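Local atomic coordinates of intracellular growth locus, subunit C (Francisella tularensis subsp. tularensis, PDB entry 2QWU), a protein that is encoded in the Francisella pathogenicity island and probably takes part in cell invasion and growth inside host cells. Residues N33-I38 against N124-Q129. The protein carries 2 engineered substitutions. Residues are numbered along the deposited sequence; the frame is centred on the assembly and turned at random.
Sequences NCRMFI and NSNKKQ. Engineered in segment 33-38: M36 (natural residue Leu).
Chi1 values of 63° at N126 and 58° at F37 tuck each CG between its own backbone N and carbonyl carbon, and the two groups stack across the contact. They meet where 33-38 runs into strand 37-43 of the large antiparallel sheet and faces the loop that follows strand 120-122; the pairing of those strands runs on as a single bridge between I38 and S125. The N126 carboxamide lies almost flat on the F37 ring, the planes 13° apart. N126 CB sits over the ring face, toward the rim, in a CH-pi contact 3.8 Å from the centroid. Both ends of the amide then bind backbone of 33-38 on either side of M36, at R35 O and F37 N. N126 OD1 accepts from F37 N at 2.9 Å, with the donor well above the carbonyl plane and not on a lone pair. N126 ND2 gives a nearly straight bond to R35 O, 3.2 Å away, and D56 OD1 is its second acceptor. Backbone N126 N donates to F37 O, so three bonds fix this one residue against the backbone of 33-38. Farther along, R35 N reaches Q129 O, whose position is less certain. Bent at chi2 and chi3, the R35 chain turns back on its own segment: NE and NH2 grip N33 O side-on, while NH1 bonds I55 O. R35 CD comes to 3.6 Å from K128 O. The Q129 side chain slants across that of the engineered M36, here selenomethionine, its buried amide held by M140 N at OE1 and by I141 O and N126 O at NE2. The closest side-chain touch of that pair is M36 CG to Q129 OE1, 3.5 Å.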
loop_
_atom_site.group_PDB
_atom_site.type_symbol
_atom_site.label_atom_id
_atom_site.label_comp_id
_atom_site.label_asym_id
_atom_site.label_seq_id
_atom_site.Cartn_x
_atom_site.Cartn_y
_atom_site.Cartn_z
ATOM N N ASN A 33 -7.746 -10.370 -11.235
ATOM C CA ASN A 33 -8.196 -9.602 -10.052
ATOM C C ASN A 33 -7.315 -8.415 -9.752
ATOM O O ASN A 33 -6.215 -8.268 -10.325
ATOM C CB ASN A 33 -8.283 -10.544 -8.822
ATOM C CG ASN A 33 -8.984 -11.853 -9.153
ATOM O OD1 ASN A 33 -10.097 -11.840 -9.665
ATOM N ND2 ASN A 33 -8.323 -12.981 -8.892
ATOM N N CYS A 34 -7.811 -7.547 -8.882
ATOM C CA CYS A 34 -7.069 -6.336 -8.560
ATOM C C CYS A 34 -5.776 -6.604 -7.783
ATOM O O CYS A 34 -5.609 -7.609 -7.067
ATOM C CB CYS A 34 -7.946 -5.354 -7.817
ATOM S SG CYS A 34 -8.411 -5.969 -6.175
ATOM N N ARG A 35 -4.793 -5.738 -8.023
ATOM C CA ARG A 35 -3.530 -5.869 -7.306
ATOM C C ARG A 35 -2.862 -4.478 -7.262
ATOM O O ARG A 35 -2.985 -3.664 -8.190
ATOM C CB ARG A 35 -2.592 -6.921 -7.940
ATOM C CG ARG A 35 -1.759 -6.456 -9.236
ATOM C CD ARG A 35 -2.627 -6.145 -10.396
ATOM N NE ARG A 35 -3.477 -7.251 -10.827
ATOM C CZ ARG A 35 -3.113 -8.322 -11.558
ATOM N NH1 ARG A 35 -1.857 -8.521 -11.991
ATOM N NH2 ARG A 35 -4.042 -9.225 -11.909
HETATM N N MSE A 36 -2.171 -4.218 -6.156
HETATM C CA MSE A 36 -1.474 -2.946 -5.954
HETATM C C MSE A 36 -0.094 -3.218 -5.428
HETATM O O MSE A 36 0.106 -4.091 -4.612
HETATM C CB MSE A 36 -2.240 -2.069 -4.938
HETATM C CG MSE A 36 -3.493 -1.454 -5.474
HETATM SE SE MSE A 36 -4.266 -0.340 -4.107
HETATM C CE MSE A 36 -2.994 0.767 -4.041
ATOM N N PHE A 37 0.904 -2.516 -5.970
ATOM C CA PHE A 37 2.219 -2.664 -5.459
ATOM C C PHE A 37 3.016 -1.384 -5.741
ATOM O O PHE A 37 2.612 -0.548 -6.578
ATOM C CB PHE A 37 2.874 -3.932 -6.030
ATOM C CG PHE A 37 2.961 -3.964 -7.571
ATOM C CD1 PHE A 37 4.013 -3.331 -8.226
ATOM C CD2 PHE A 37 2.004 -4.659 -8.326
ATOM C CE1 PHE A 37 4.130 -3.392 -9.663
ATOM C CE2 PHE A 37 2.103 -4.747 -9.754
ATOM C CZ PHE A 37 3.200 -4.092 -10.412
ATOM N N ILE A 38 4.103 -1.224 -4.993
ATOM C CA ILE A 38 4.909 -0.012 -5.122
ATOM C C ILE A 38 6.372 -0.327 -5.407
ATOM O O ILE A 38 6.921 -1.303 -4.907
ATOM C CB ILE A 38 4.776 0.852 -3.855
ATOM C CG1 ILE A 38 5.071 -0.002 -2.598
ATOM C CG2 ILE A 38 3.361 1.473 -3.785
ATOM C CD1 ILE A 38 5.055 0.802 -1.274
ATOM N N ASN A 124 6.420 4.704 -6.376
ATOM C CA ASN A 124 5.401 4.763 -7.418
ATOM C C ASN A 124 4.547 3.507 -7.393
ATOM O O ASN A 124 5.071 2.379 -7.409
ATOM C CB ASN A 124 6.060 4.841 -8.793
ATOM C CG ASN A 124 6.894 6.096 -8.939
ATOM O OD1 ASN A 124 6.382 7.216 -8.695
ATOM N ND2 ASN A 124 8.157 5.933 -9.313
ATOM N N SER A 125 3.240 3.704 -7.370
ATOM C CA SER A 125 2.356 2.541 -7.434
ATOM C C SER A 125 2.067 2.171 -8.889
ATOM O O SER A 125 2.246 2.976 -9.825
ATOM C CB SER A 125 1.049 2.819 -6.646
ATOM O OG SER A 125 0.397 4.007 -7.013
ATOM N N ASN A 126 1.649 0.934 -9.092
ATOM C CA ASN A 126 1.322 0.443 -10.445
ATOM C C ASN A 126 0.084 1.103 -11.032
ATOM O O ASN A 126 -0.833 1.524 -10.331
ATOM C CB ASN A 126 1.181 -1.094 -10.463
ATOM C CG ASN A 126 0.020 -1.601 -9.585
ATOM O OD1 ASN A 126 -0.099 -1.244 -8.424
ATOM N ND2 ASN A 126 -0.819 -2.451 -10.159
ATOM N N LYS A 127 0.063 1.204 -12.349
ATOM C CA LYS A 127 -1.054 1.887 -13.007
ATOM C C LYS A 127 -2.213 0.964 -13.338
ATOM O O LYS A 127 -3.323 1.437 -13.480
ATOM C CB LYS A 127 -0.548 2.573 -14.287
ATOM C CG LYS A 127 0.499 3.674 -13.968
ATOM C CD LYS A 127 1.051 4.406 -15.209
ATOM C CE LYS A 127 2.183 5.379 -14.841
ATOM N NZ LYS A 127 1.896 6.151 -13.599
ATOM N N LYS A 128 -1.965 -0.328 -13.475
ATOM C CA LYS A 128 -3.055 -1.225 -13.831
ATOM C C LYS A 128 -3.418 -2.063 -12.604
ATOM O O LYS A 128 -2.948 -3.170 -12.454
ATOM C CB LYS A 128 -2.614 -2.091 -15.015
ATOM C CG LYS A 128 -2.378 -1.218 -16.279
ATOM C CD LYS A 128 -2.055 -2.102 -17.501
ATOM C CE LYS A 128 -2.075 -1.323 -18.798
ATOM N NZ LYS A 128 -0.895 -0.399 -18.855
ATOM N N GLN A 129 -4.269 -1.505 -11.744
ATOM C CA GLN A 129 -4.653 -2.137 -10.480
ATOM C C GLN A 129 -5.978 -2.929 -10.528
ATOM O O GLN A 129 -6.078 -3.977 -9.924
ATOM C CB GLN A 129 -4.791 -1.036 -9.458
ATOM C CG GLN A 129 -3.495 -0.238 -9.271
ATOM C CD GLN A 129 -3.666 0.827 -8.205
ATOM O OE1 GLN A 129 -4.767 1.008 -7.656
ATOM N NE2 GLN A 129 -2.600 1.526 -7.891
#